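Local coordinates for protein probable CoA-transferase alpha subunit (Rhodococcus jostii, PDB 6COJ) that probably acts on coenzyme A thioesters as the alpha subunit of a CoA-transferase family enzyme, and here binds a bicyclic acyl-CoA thioester, at residues G39-R44 and P200-L205; S43-M48 and V182-G187; L131-I136 and L169-A174. The protein carries 1 engineered substitution. All blocks are in the same frame, centred on the assembly; numbering follows the deposited sequence.

Contact 1 of 3, residues G39-R44 and P200-L205; sequences GGWGSR and PYFDDL. With F8G (S-{(3R,5R,9R)-1-[(2R,3S,4R,5R)-5-(6-amino-9H-purin-9-yl)-4-hydroxy-3-(phosphonooxy)tetrahydrofuran-2-yl]-3,5,9-trihydroxy-8,8-dimethyl-3,5-dioxido-10,14-dioxo-2,4,6-trioxa-11,15-diaza-3lambda~5~,5lambda~5~-diphosphaheptadecan-17-yl} (5R,10R)-7-hydroxy-10-methyl-2-oxo-1-oxaspiro[4.5]dec-6-ene-6-carbothioate (non-preferred name)), chain E.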
loop_
_atom_site.group_PDB
_atom_site.type_symbol
_atom_site.label_atom_id
_atom_site.label_comp_id
_atom_site.label_asym_id
_atom_site.label_seq_id
_atom_site.Cartn_x
_atom_site.Cartn_y
_atom_site.Cartn_z
ATOM N N GLY A 39 -2.908 -12.372 -12.715
ATOM C CA GLY A 39 -2.412 -11.010 -12.648
ATOM C C GLY A 39 -2.768 -10.172 -13.866
ATOM O O GLY A 39 -3.677 -10.488 -14.641
ATOM N N GLY A 40 -2.027 -9.082 -14.032
ATOM C CA GLY A 40 -2.357 -8.136 -15.076
ATOM C C GLY A 40 -3.686 -7.443 -14.797
ATOM O O GLY A 40 -4.167 -7.379 -13.663
ATOM N N TRP A 41 -4.298 -6.940 -15.874
ATOM C CA TRP A 41 -5.504 -6.127 -15.753
ATOM C C TRP A 41 -6.159 -6.016 -17.122
ATOM O O TRP A 41 -5.548 -5.482 -18.049
ATOM C CB TRP A 41 -5.092 -4.732 -15.271
ATOM C CG TRP A 41 -6.171 -3.680 -15.246
ATOM C CD1 TRP A 41 -6.722 -3.026 -16.325
ATOM C CD2 TRP A 41 -6.776 -3.110 -14.080
ATOM N NE1 TRP A 41 -7.646 -2.105 -15.893
ATOM C CE2 TRP A 41 -7.689 -2.129 -14.521
ATOM C CE3 TRP A 41 -6.643 -3.342 -12.703
ATOM C CZ2 TRP A 41 -8.460 -1.378 -13.634
ATOM C CZ3 TRP A 41 -7.412 -2.592 -11.826
ATOM C CH2 TRP A 41 -8.307 -1.625 -12.297
ATOM N N GLY A 42 -7.390 -6.507 -17.271
ATOM C CA GLY A 42 -8.034 -6.386 -18.571
ATOM C C GLY A 42 -7.167 -7.010 -19.650
ATOM O O GLY A 42 -6.703 -8.149 -19.514
ATOM N N SER A 43 -6.912 -6.262 -20.721
ATOM C CA SER A 43 -5.996 -6.725 -21.765
ATOM C C SER A 43 -4.596 -6.130 -21.590
ATOM O O SER A 43 -4.000 -5.560 -22.515
ATOM C CB SER A 43 -6.578 -6.437 -23.146
ATOM O OG SER A 43 -5.793 -7.008 -24.178
ATOM N N ARG A 44 -4.053 -6.276 -20.380
ATOM C CA ARG A 44 -2.776 -5.666 -20.012
ATOM C C ARG A 44 -1.959 -6.655 -19.196
ATOM O O ARG A 44 -2.378 -7.067 -18.107
ATOM C CB ARG A 44 -2.971 -4.356 -19.229
ATOM C CG ARG A 44 -3.971 -3.405 -19.868
ATOM C CD ARG A 44 -4.251 -2.180 -19.008
ATOM N NE ARG A 44 -5.490 -1.521 -19.417
ATOM C CZ ARG A 44 -5.693 -0.210 -19.448
ATOM N NH1 ARG A 44 -4.722 0.644 -19.126
ATOM N NH2 ARG A 44 -6.872 0.256 -19.837
ATOM N N PRO A 200 2.620 -1.408 -12.238
ATOM C CA PRO A 200 2.805 -2.795 -11.774
ATOM C C PRO A 200 1.523 -3.600 -11.759
ATOM O O PRO A 200 1.579 -4.825 -11.578
ATOM C CB PRO A 200 3.312 -2.611 -10.339
ATOM C CG PRO A 200 2.649 -1.344 -9.892
ATOM C CD PRO A 200 2.647 -0.444 -11.122
ATOM N N TYR A 201 0.371 -2.957 -11.947
ATOM C CA TYR A 201 -0.935 -3.572 -11.674
ATOM C C TYR A 201 -0.913 -4.069 -10.229
ATOM O O TYR A 201 -0.581 -3.280 -9.328
ATOM C CB TYR A 201 -1.354 -4.583 -12.757
ATOM C CG TYR A 201 -1.249 -3.960 -14.123
ATOM C CD1 TYR A 201 -1.971 -2.802 -14.429
ATOM C CD2 TYR A 201 -0.385 -4.474 -15.086
ATOM C CE1 TYR A 201 -1.846 -2.184 -15.663
ATOM C CE2 TYR A 201 -0.258 -3.865 -16.331
ATOM C CZ TYR A 201 -0.981 -2.722 -16.613
ATOM O OH TYR A 201 -0.817 -2.126 -17.840
ATOM N N PHE A 202 -1.264 -5.328 -9.968
ATOM C CA PHE A 202 -1.412 -5.847 -8.619
ATOM C C PHE A 202 -0.717 -7.190 -8.490
ATOM O O PHE A 202 -1.063 -7.993 -7.618
ATOM C CB PHE A 202 -2.898 -5.945 -8.261
ATOM C CG PHE A 202 -3.613 -4.636 -8.402
ATOM C CD1 PHE A 202 -4.037 -4.184 -9.644
ATOM C CD2 PHE A 202 -3.803 -3.828 -7.301
ATOM C CE1 PHE A 202 -4.643 -2.929 -9.768
ATOM C CE2 PHE A 202 -4.422 -2.590 -7.426
ATOM C CZ PHE A 202 -4.841 -2.149 -8.659
ATOM N N ASP A 203 0.299 -7.427 -9.327
ATOM C CA ASP A 203 0.874 -8.769 -9.399
ATOM C C ASP A 203 1.567 -9.160 -8.103
ATOM O O ASP A 203 1.587 -10.350 -7.748
ATOM C CB ASP A 203 1.839 -8.885 -10.578
ATOM C CG ASP A 203 1.129 -8.901 -11.918
ATOM O OD1 ASP A 203 -0.119 -8.841 -11.934
ATOM O OD2 ASP A 203 1.823 -8.973 -12.956
ATOM N N ASP A 204 2.139 -8.187 -7.394
ATOM C CA ASP A 204 2.705 -8.477 -6.081
ATOM C C ASP A 204 1.631 -8.957 -5.113
ATOM O O ASP A 204 1.856 -9.897 -4.342
ATOM C CB ASP A 204 3.422 -7.238 -5.530
ATOM C CG ASP A 204 2.521 -6.011 -5.493
ATOM O OD1 ASP A 204 1.726 -5.808 -6.428
ATOM O OD2 ASP A 204 2.610 -5.222 -4.525
ATOM N N LEU A 205 0.454 -8.322 -5.136
ATOM C CA LEU A 205 -0.623 -8.736 -4.241
ATOM C C LEU A 205 -1.132 -10.134 -4.574
ATOM O O LEU A 205 -1.424 -10.924 -3.670
ATOM C CB LEU A 205 -1.778 -7.737 -4.300
ATOM C CG LEU A 205 -1.479 -6.309 -3.846
ATOM C CD1 LEU A 205 -2.719 -5.431 -3.946
ATOM C CD2 LEU A 205 -0.965 -6.335 -2.427
HETATM C C4 F8G E . -30.452 -5.676 -24.462
HETATM C C5 F8G E . -31.317 -5.414 -23.304
HETATM C C6 F8G E . -31.821 -6.576 -22.533
HETATM C C8 F8G E . -30.728 -3.526 -24.240
HETATM N N1 F8G E . -31.471 -7.826 -22.917
HETATM N N3 F8G E . -30.131 -6.945 -24.808
HETATM C "C1'" F8G E . -29.266 -4.324 -26.157
HETATM C C2 F8G E . -30.609 -8.119 -24.071
HETATM C "C2'" F8G E . -29.666 -3.221 -27.117
HETATM C "C3'" F8G E . -28.325 -2.844 -27.702
HETATM C "C4'" F8G E . -27.398 -2.953 -26.520
HETATM C "C5'" F8G E . -27.334 -1.627 -25.793
HETATM C CAA F8G E . -12.157 4.190 -10.590
HETATM C CAB F8G E . -13.031 4.186 -11.819
HETATM C CAC F8G E . -13.006 3.200 -12.739
HETATM C CAD F8G E . -11.845 2.219 -12.806
HETATM C CAE F8G E . -10.764 2.573 -11.787
HETATM C CAF F8G E . -11.379 2.900 -10.442
HETATM C CAG F8G E . -14.141 3.019 -13.662
HETATM C CAI F8G E . -9.738 1.463 -11.614
HETATM C CAK F8G E . -11.212 2.048 -14.203
HETATM C CAL F8G E . -11.476 0.613 -14.694
HETATM C CAM F8G E . -12.260 0.024 -13.547
HETATM C CAQ F8G E . -16.525 3.301 -14.950
HETATM C CAR F8G E . -16.062 3.733 -16.331
HETATM C CAT F8G E . -17.895 3.607 -17.899
HETATM C CAU F8G E . -18.417 2.903 -19.137
HETATM C CAV F8G E . -19.910 3.097 -19.375
HETATM C CAX F8G E . -20.332 3.143 -21.742
HETATM C CAY F8G E . -20.847 2.448 -22.976
HETATM C CAZ F8G E . -22.232 2.958 -23.389
HETATM C CBA F8G E . -22.766 2.079 -24.511
HETATM C CBM F8G E . -23.180 2.860 -22.203
HETATM C CBN F8G E . -22.182 4.392 -23.902
HETATM N N6 F8G E . -32.621 -6.390 -21.456
HETATM N N7 F8G E . -31.446 -4.074 -23.224
HETATM N N9 F8G E . -30.150 -4.489 -24.980
HETATM N NAS F8G E . -16.797 3.068 -17.380
HETATM N NAW F8G E . -20.330 2.448 -20.609
HETATM O "O2'" F8G E . -30.569 -3.683 -28.125
HETATM O "O3'" F8G E . -27.894 -3.846 -28.605
HETATM O "O4'" F8G E . -27.980 -3.939 -25.670
HETATM O "O5'" F8G E . -26.715 -0.670 -26.647
HETATM O OAH F8G E . -13.767 5.144 -11.936
HETATM O OAJ F8G E . -14.125 2.073 -14.440
HETATM O OAN F8G E . -12.767 -1.075 -13.479
HETATM O OAO F8G E . -12.371 0.947 -12.452
HETATM O OBB F8G E . -22.744 0.747 -24.021
HETATM O OBD F8G E . -24.766 -0.499 -25.052
HETATM O OBJ F8G E . -18.431 4.598 -17.419
HETATM O OBK F8G E . -19.917 4.292 -21.776
HETATM O OBL F8G E . -19.924 2.631 -24.061
HETATM O OBO F8G E . -22.780 -1.750 -24.287
HETATM O OBP F8G E . -22.489 -0.340 -26.334
HETATM O OBQ F8G E . -25.011 1.224 -26.965
HETATM O OBR F8G E . -26.606 1.256 -25.035
HETATM O OCI F8G E . -27.401 -4.746 -30.922
HETATM O OCJ F8G E . -29.508 -3.512 -30.471
HETATM O OCK F8G E . -27.329 -2.297 -30.511
HETATM P PBC F8G E . -23.158 -0.470 -24.986
HETATM P PBE F8G E . -25.754 0.400 -25.942
HETATM P PCH F8G E . -28.030 -3.594 -30.179
HETATM S SAP F8G E . -15.485 4.024 -13.721
HETATM O O HOH W 1 -2.465 -7.455 -11.331
HETATM O O HOH W 2 -1.924 0.266 -18.218
#

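Contact 2 of 3, residues S43-M48 and V182-G187; sequences SRRKPM and VHLNLG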
loop_
_atom_site.group_PDB
_atom_site.type_symbol
_atom_site.label_atom_id
_atom_site.label_comp_id
_atom_site.label_asym_id
_atom_site.label_seq_id
_atom_site.Cartn_x
_atom_site.Cartn_y
_atom_site.Cartn_z
ATOM N N SER A 43 -6.912 -6.262 -20.721
ATOM C CA SER A 43 -5.996 -6.725 -21.765
ATOM C C SER A 43 -4.596 -6.130 -21.590
ATOM O O SER A 43 -4.000 -5.560 -22.515
ATOM C CB SER A 43 -6.578 -6.437 -23.146
ATOM O OG SER A 43 -5.793 -7.008 -24.178
ATOM N N ARG A 44 -4.053 -6.276 -20.380
ATOM C CA ARG A 44 -2.776 -5.666 -20.012
ATOM C C ARG A 44 -1.959 -6.655 -19.196
ATOM O O ARG A 44 -2.378 -7.067 -18.107
ATOM C CB ARG A 44 -2.971 -4.356 -19.229
ATOM C CG ARG A 44 -3.971 -3.405 -19.868
ATOM C CD ARG A 44 -4.251 -2.180 -19.008
ATOM N NE ARG A 44 -5.490 -1.521 -19.417
ATOM C CZ ARG A 44 -5.693 -0.210 -19.448
ATOM N NH1 ARG A 44 -4.722 0.644 -19.126
ATOM N NH2 ARG A 44 -6.872 0.256 -19.837
ATOM N N ARG A 45 -0.789 -7.007 -19.729
ATOM C CA ARG A 45 0.206 -7.880 -19.089
ATOM C C ARG A 45 -0.417 -9.100 -18.429
ATOM O O ARG A 45 -0.110 -9.462 -17.291
ATOM C CB ARG A 45 1.154 -7.122 -18.158
ATOM C CG ARG A 45 2.560 -7.732 -18.181
ATOM C CD ARG A 45 3.562 -6.992 -17.277
ATOM N NE ARG A 45 3.150 -7.123 -15.877
ATOM C CZ ARG A 45 2.882 -6.121 -15.046
ATOM N NH1 ARG A 45 3.047 -4.849 -15.412
ATOM N NH2 ARG A 45 2.464 -6.414 -13.816
ATOM N N LYS A 46 -1.288 -9.771 -19.186
ATOM C CA LYS A 46 -1.831 -11.023 -18.709
ATOM C C LYS A 46 -0.829 -12.145 -18.961
ATOM O O LYS A 46 -0.092 -12.114 -19.948
ATOM C CB LYS A 46 -3.118 -11.332 -19.463
ATOM C CG LYS A 46 -4.278 -10.478 -18.989
ATOM C CD LYS A 46 -4.723 -10.913 -17.620
ATOM C CE LYS A 46 -5.837 -10.052 -17.078
ATOM N NZ LYS A 46 -6.258 -10.602 -15.770
ATOM N N PRO A 47 -0.775 -13.162 -18.070
ATOM C CA PRO A 47 0.096 -14.337 -18.311
ATOM C C PRO A 47 -0.540 -15.280 -19.327
ATOM O O PRO A 47 -0.979 -16.400 -19.024
ATOM C CB PRO A 47 0.210 -14.949 -16.911
ATOM C CG PRO A 47 -1.121 -14.647 -16.290
ATOM C CD PRO A 47 -1.473 -13.251 -16.773
ATOM N N MET A 48 -0.607 -14.810 -20.576
ATOM C CA MET A 48 -1.366 -15.509 -21.605
ATOM C C MET A 48 -0.718 -16.833 -21.992
ATOM O O MET A 48 -1.431 -17.797 -22.309
ATOM C CB MET A 48 -1.549 -14.616 -22.833
ATOM C CG MET A 48 -2.365 -13.359 -22.600
ATOM S SD MET A 48 -4.079 -13.669 -22.143
ATOM C CE MET A 48 -4.757 -14.080 -23.749
ATOM N N VAL A 182 1.235 -14.853 -12.818
ATOM C CA VAL A 182 1.530 -13.470 -13.181
ATOM C C VAL A 182 2.632 -13.470 -14.231
ATOM O O VAL A 182 3.426 -14.407 -14.323
ATOM C CB VAL A 182 1.939 -12.601 -11.961
ATOM C CG1 VAL A 182 0.827 -12.586 -10.894
ATOM C CG2 VAL A 182 3.254 -13.092 -11.355
ATOM N N HIS A 183 2.678 -12.396 -15.025
ATOM C CA HIS A 183 3.697 -12.210 -16.055
ATOM C C HIS A 183 4.384 -10.870 -15.846
ATOM O O HIS A 183 3.714 -9.839 -15.723
ATOM C CB HIS A 183 3.080 -12.214 -17.457
ATOM C CG HIS A 183 4.096 -12.146 -18.547
ATOM N ND1 HIS A 183 4.803 -13.255 -18.965
ATOM C CD2 HIS A 183 4.542 -11.110 -19.299
ATOM C CE1 HIS A 183 5.629 -12.907 -19.938
ATOM N NE2 HIS A 183 5.487 -11.612 -20.164
ATOM N N LEU A 184 5.712 -10.882 -15.837
ATOM C CA LEU A 184 6.502 -9.678 -15.624
ATOM C C LEU A 184 7.574 -9.549 -16.704
ATOM O O LEU A 184 7.792 -10.449 -17.520
ATOM C CB LEU A 184 7.106 -9.643 -14.210
ATOM C CG LEU A 184 6.056 -9.290 -13.153
ATOM C CD1 LEU A 184 6.555 -9.603 -11.753
ATOM C CD2 LEU A 184 5.665 -7.807 -13.249
ATOM N N ASN A 185 8.251 -8.405 -16.715
ATOM C CA ASN A 185 9.152 -8.136 -17.826
ATOM C C ASN A 185 10.522 -8.777 -17.667
ATOM O O ASN A 185 11.164 -9.109 -18.667
ATOM C CB ASN A 185 9.277 -6.631 -18.072
ATOM C CG ASN A 185 7.943 -6.007 -18.427
ATOM O OD1 ASN A 185 7.570 -5.917 -19.615
ATOM N ND2 ASN A 185 7.208 -5.590 -17.420
ATOM N N LEU A 186 11.003 -8.932 -16.442
ATOM C CA LEU A 186 12.368 -9.370 -16.220
ATOM C C LEU A 186 12.417 -10.060 -14.872
ATOM O O LEU A 186 11.739 -9.636 -13.933
ATOM C CB LEU A 186 13.297 -8.150 -16.190
ATOM C CG LEU A 186 14.776 -8.369 -16.464
ATOM C CD1 LEU A 186 14.977 -8.968 -17.854
ATOM C CD2 LEU A 186 15.467 -7.033 -16.363
ATOM N N GLY A 187 13.226 -11.101 -14.765
ATOM C CA GLY A 187 13.366 -11.772 -13.485
ATOM C C GLY A 187 14.581 -12.668 -13.486
ATOM O O GLY A 187 15.163 -12.951 -14.534
HETATM O O HOH W 3 0.548 -10.605 -14.770
#

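Contact 3 of 3, residues L131-I136 and L169-A174; sequences LPFLPI and LIAMPA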
loop_
_atom_site.group_PDB
_atom_site.type_symbol
_atom_site.label_atom_id
_atom_site.label_comp_id
_atom_site.label_asym_id
_atom_site.label_seq_id
_atom_site.Cartn_x
_atom_site.Cartn_y
_atom_site.Cartn_z
ATOM N N LEU A 131 -5.260 -11.650 7.123
ATOM C CA LEU A 131 -6.421 -11.166 7.849
ATOM C C LEU A 131 -7.699 -11.738 7.250
ATOM O O LEU A 131 -7.765 -11.997 6.047
ATOM C CB LEU A 131 -6.496 -9.639 7.777
ATOM C CG LEU A 131 -5.356 -8.914 8.487
ATOM C CD1 LEU A 131 -5.362 -7.438 8.144
ATOM C CD2 LEU A 131 -5.468 -9.100 9.994
ATOM N N PRO A 132 -8.737 -11.953 8.057
ATOM C CA PRO A 132 -9.980 -12.533 7.514
ATOM C C PRO A 132 -10.815 -11.554 6.715
ATOM O O PRO A 132 -11.647 -11.987 5.904
ATOM C CB PRO A 132 -10.734 -12.998 8.772
ATOM C CG PRO A 132 -10.174 -12.125 9.885
ATOM C CD PRO A 132 -8.741 -11.860 9.527
ATOM N N PHE A 133 -10.631 -10.253 6.920
ATOM C CA PHE A 133 -11.369 -9.242 6.187
ATOM C C PHE A 133 -10.616 -7.928 6.302
ATOM O O PHE A 133 -9.756 -7.751 7.173
ATOM C CB PHE A 133 -12.777 -9.050 6.763
ATOM C CG PHE A 133 -12.783 -8.299 8.078
ATOM C CD1 PHE A 133 -12.508 -8.954 9.269
ATOM C CD2 PHE A 133 -13.028 -6.931 8.112
ATOM C CE1 PHE A 133 -12.475 -8.267 10.470
ATOM C CE2 PHE A 133 -12.999 -6.239 9.310
ATOM C CZ PHE A 133 -12.724 -6.904 10.492
ATOM N N LEU A 134 -10.981 -6.996 5.429
ATOM C CA LEU A 134 -10.673 -5.583 5.616
ATOM C C LEU A 134 -11.941 -4.793 5.332
ATOM O O LEU A 134 -12.715 -5.166 4.439
ATOM C CB LEU A 134 -9.553 -5.103 4.671
ATOM C CG LEU A 134 -8.129 -5.543 5.018
ATOM C CD1 LEU A 134 -7.163 -5.245 3.877
ATOM C CD2 LEU A 134 -7.667 -4.854 6.316
ATOM N N PRO A 135 -12.197 -3.725 6.078
ATOM C CA PRO A 135 -13.400 -2.927 5.844
ATOM C C PRO A 135 -13.194 -2.030 4.640
ATOM O O PRO A 135 -12.083 -1.575 4.358
ATOM C CB PRO A 135 -13.501 -2.070 7.109
ATOM C CG PRO A 135 -12.045 -1.902 7.534
ATOM C CD PRO A 135 -11.398 -3.216 7.211
ATOM N N ILE A 136 -14.293 -1.754 3.942
ATOM C CA ILE A 136 -14.246 -0.900 2.762
ATOM C C ILE A 136 -15.634 -0.324 2.545
ATOM O O ILE A 136 -16.642 -0.948 2.889
ATOM C CB ILE A 136 -13.718 -1.680 1.528
ATOM C CG1 ILE A 136 -13.458 -0.749 0.339
ATOM C CG2 ILE A 136 -14.699 -2.771 1.110
ATOM C CD1 ILE A 136 -12.576 -1.358 -0.776
ATOM N N LEU A 169 -19.621 -0.889 7.512
ATOM C CA LEU A 169 -18.909 -0.955 6.244
ATOM C C LEU A 169 -18.954 -2.378 5.698
ATOM O O LEU A 169 -19.292 -3.328 6.406
ATOM C CB LEU A 169 -17.455 -0.518 6.444
ATOM C CG LEU A 169 -17.283 0.920 6.930
ATOM C CD1 LEU A 169 -16.015 1.062 7.765
ATOM C CD2 LEU A 169 -17.275 1.842 5.735
ATOM N N ILE A 170 -18.617 -2.531 4.419
ATOM C CA ILE A 170 -18.435 -3.870 3.866
ATOM C C ILE A 170 -17.233 -4.510 4.543
ATOM O O ILE A 170 -16.170 -3.889 4.661
ATOM C CB ILE A 170 -18.205 -3.798 2.349
ATOM C CG1 ILE A 170 -19.384 -3.129 1.634
ATOM C CG2 ILE A 170 -17.910 -5.182 1.782
ATOM C CD1 ILE A 170 -20.688 -3.921 1.692
ATOM N N ALA A 171 -17.386 -5.747 4.998
ATOM C CA ALA A 171 -16.240 -6.545 5.432
ATOM C C ALA A 171 -15.795 -7.349 4.222
ATOM O O ALA A 171 -16.356 -8.408 3.924
ATOM C CB ALA A 171 -16.634 -7.460 6.589
ATOM N N MET A 172 -14.829 -6.838 3.477
ATOM C CA MET A 172 -14.359 -7.586 2.322
ATOM C C MET A 172 -13.587 -8.805 2.802
ATOM O O MET A 172 -12.563 -8.650 3.476
ATOM C CB MET A 172 -13.452 -6.701 1.473
ATOM C CG MET A 172 -12.876 -7.441 0.279
ATOM S SD MET A 172 -14.166 -7.960 -0.866
ATOM C CE MET A 172 -13.225 -9.161 -1.792
ATOM N N PRO A 173 -14.032 -10.023 2.503
ATOM C CA PRO A 173 -13.279 -11.199 2.949
ATOM C C PRO A 173 -11.965 -11.325 2.192
ATOM O O PRO A 173 -11.822 -10.869 1.051
ATOM C CB PRO A 173 -14.215 -12.363 2.602
ATOM C CG PRO A 173 -14.959 -11.858 1.387
ATOM C CD PRO A 173 -15.201 -10.394 1.686
ATOM N N ALA A 174 -11.001 -11.969 2.840
ATOM C CA ALA A 174 -9.732 -12.240 2.181
ATOM C C ALA A 174 -9.943 -13.086 0.931
ATOM O O ALA A 174 -10.702 -14.065 0.937
ATOM C CB ALA A 174 -8.803 -12.978 3.140
#

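Contact 1 of 3, residues G39-R44 and P200-L205
Trp41, Tyr201 and Phe202 form an aromatic cluster beside the acyl end of the bound CoA thioester, joining the loop after strand 35-38 of the parallel sheet to the start of helix 203-208. The indole plane is tilted only about 20° from each of the two rings, yet neither pair stacks. The Tyr201 ring has slid off the five-membered ring, with centroids 5.9 Å apart, and Phe202 meets the six-membered ring rim to rim, its CE1 3.5 Å from Trp41 CZ3. Trp41 CB makes an off-centre CH-pi contact with Tyr201, 4.2 Å from the ring centroid. Trp41 holds CG anti to its own N (chi1 173°), which carries the indole past Tyr201 to Phe202 and the ligand: CH2 reaches the ligand methyl CAI, at 3.5 Å, with the edge of the indole. Phe88 and Tyr67 also meet this indole, and an aromatic side chain of another protein's chain stacks on it.

Arg44 crosses Tyr201 nearly at a right angle, and its CB packs on the phenol OH. Water 2 joins that OH to Arg44 NH1, while Arg44 NE is salt-bridged to Asp92. Where Gly40 faces the first turn of helix 203-208, Asp203 OD1 takes the Gly40 N-H on its syn lone pair, 2.8 Å from Gly40 N, and also accepts from water 1, which bonds in turn to Gly40 O and Phe202 N.

Contact 2 of 3, residues S43-M48 and V182-G187
The Arg45 guanidinium carries Leu184 CD2 over one face, 3.2 Å above the plane and displaced toward the rim, while His183 O sits at its edge. Arg45 NE donates to that carbonyl oxygen over 2.8 Å, and the bond lies in the carbonyl plane. The His183 ring is turned 27° from the guanidinium and has Arg45 CG at its own edge, 4.1 Å from CD2. The arginine chain bends at chi3 (65°), which turns the guanidinium toward Leu184 on strand 177-184. Further along the loop, Pro47, the centre of an inverse gamma turn leading into helix 48-56, lays its CA 3.8 Å from His183 CB. Water 3 accepts from His183 N and lies 2.8 Å from Arg45 O.

Arg45 NH2 goes on to a salt bridge with Asp203 and a hydrogen bond to Pro200 O, and the His183 ring is bonded to Ser216 and Glu218. Were a leucine to replace this arginine, Asp203 would probably lose its charged mate and the His183 carbonyl its side-chain donor. One buried cation thus serves two carbonyls, His183 O and Pro200 O, and the Asp203 carboxylate, and that pairing is likely to offset the cost of burying its charge.

Contact 3 of 3, residues L131-I136 and L169-A174
Phe133 pairs with Pro173 at one end of an antiparallel strand pairing in a three-stranded sheet, strand 133-136 forming an outer strand and strand 168-173 the middle one. Their directions differ by 148°. Leu134 with Met172 and Ile136 with Ile170 are the hydrogen-bonded pairs: Leu134 N gives to Met172 O at 3.0 Å, Met172 N returns a bond to Leu134 O, and Ile136 N gives to Ile170 O, while the bond from Ile170 N to Ile136 O is weak. Pro135 and Pro173 both stand in non-hydrogen-bonded pairs, where a missing N-H costs no bond between these strands. Past the paired residues, Ala174 N still reaches Pro132 O, approaching from above the carbonyl plane.

The side chain of Phe133 starts with CB 3.3 Å from Met172 O, and the same CB lies 4.2 Å from Ala171 CB. CG sits between the backbone N and the carbonyl carbon (chi1 74°), which sets one side of the ring, at CD2, 4.0 Å from Ala171 CB. The ring then leads away from strand 168-173 and packs on Val155 of strand 153-156. Pro135 and Ala171 share this face; Pro135 packs on its counterpart and Ala171 on Pro158 of the second subunit. The backbone Ala171 O takes a hydrogen bond from Tyr159 OH of that subunit.

On the other face Leu134, Ile136 and Met172 all touch Cys122 of helix 117-128, and Met172 also meets Met119 of that helix and Trp148. Here Ile136 does the cross-strand packing with a single methyl, CG2, which lies 3.9 Å from Ile170 CB and 4.1 Å from Met172 CB.

In the fold
Strand 35-38 of the parallel sheet runs into one loop, 39-48, that opens both contact 1 and contact 2, with Ser43 and Arg44 common to the two. The chain then builds several strands and helices before 131-136 opens contact 3. After helix 144-148 and strand 153-156, 169-174 closes it, taking the middle place in the small antiparallel sheet between 133-136 and 153-156. Returning along strand 177-184, the chain closes contact 2 at 182-187 and finally contact 1 at 200-205, so contact 3 is nested within both. Where contacts 1 and 2 touch, the loop, strand 177-184 and helix 203-208 are joined. Contact 3 stands apart, its centre about 21 Å from that of contact 1.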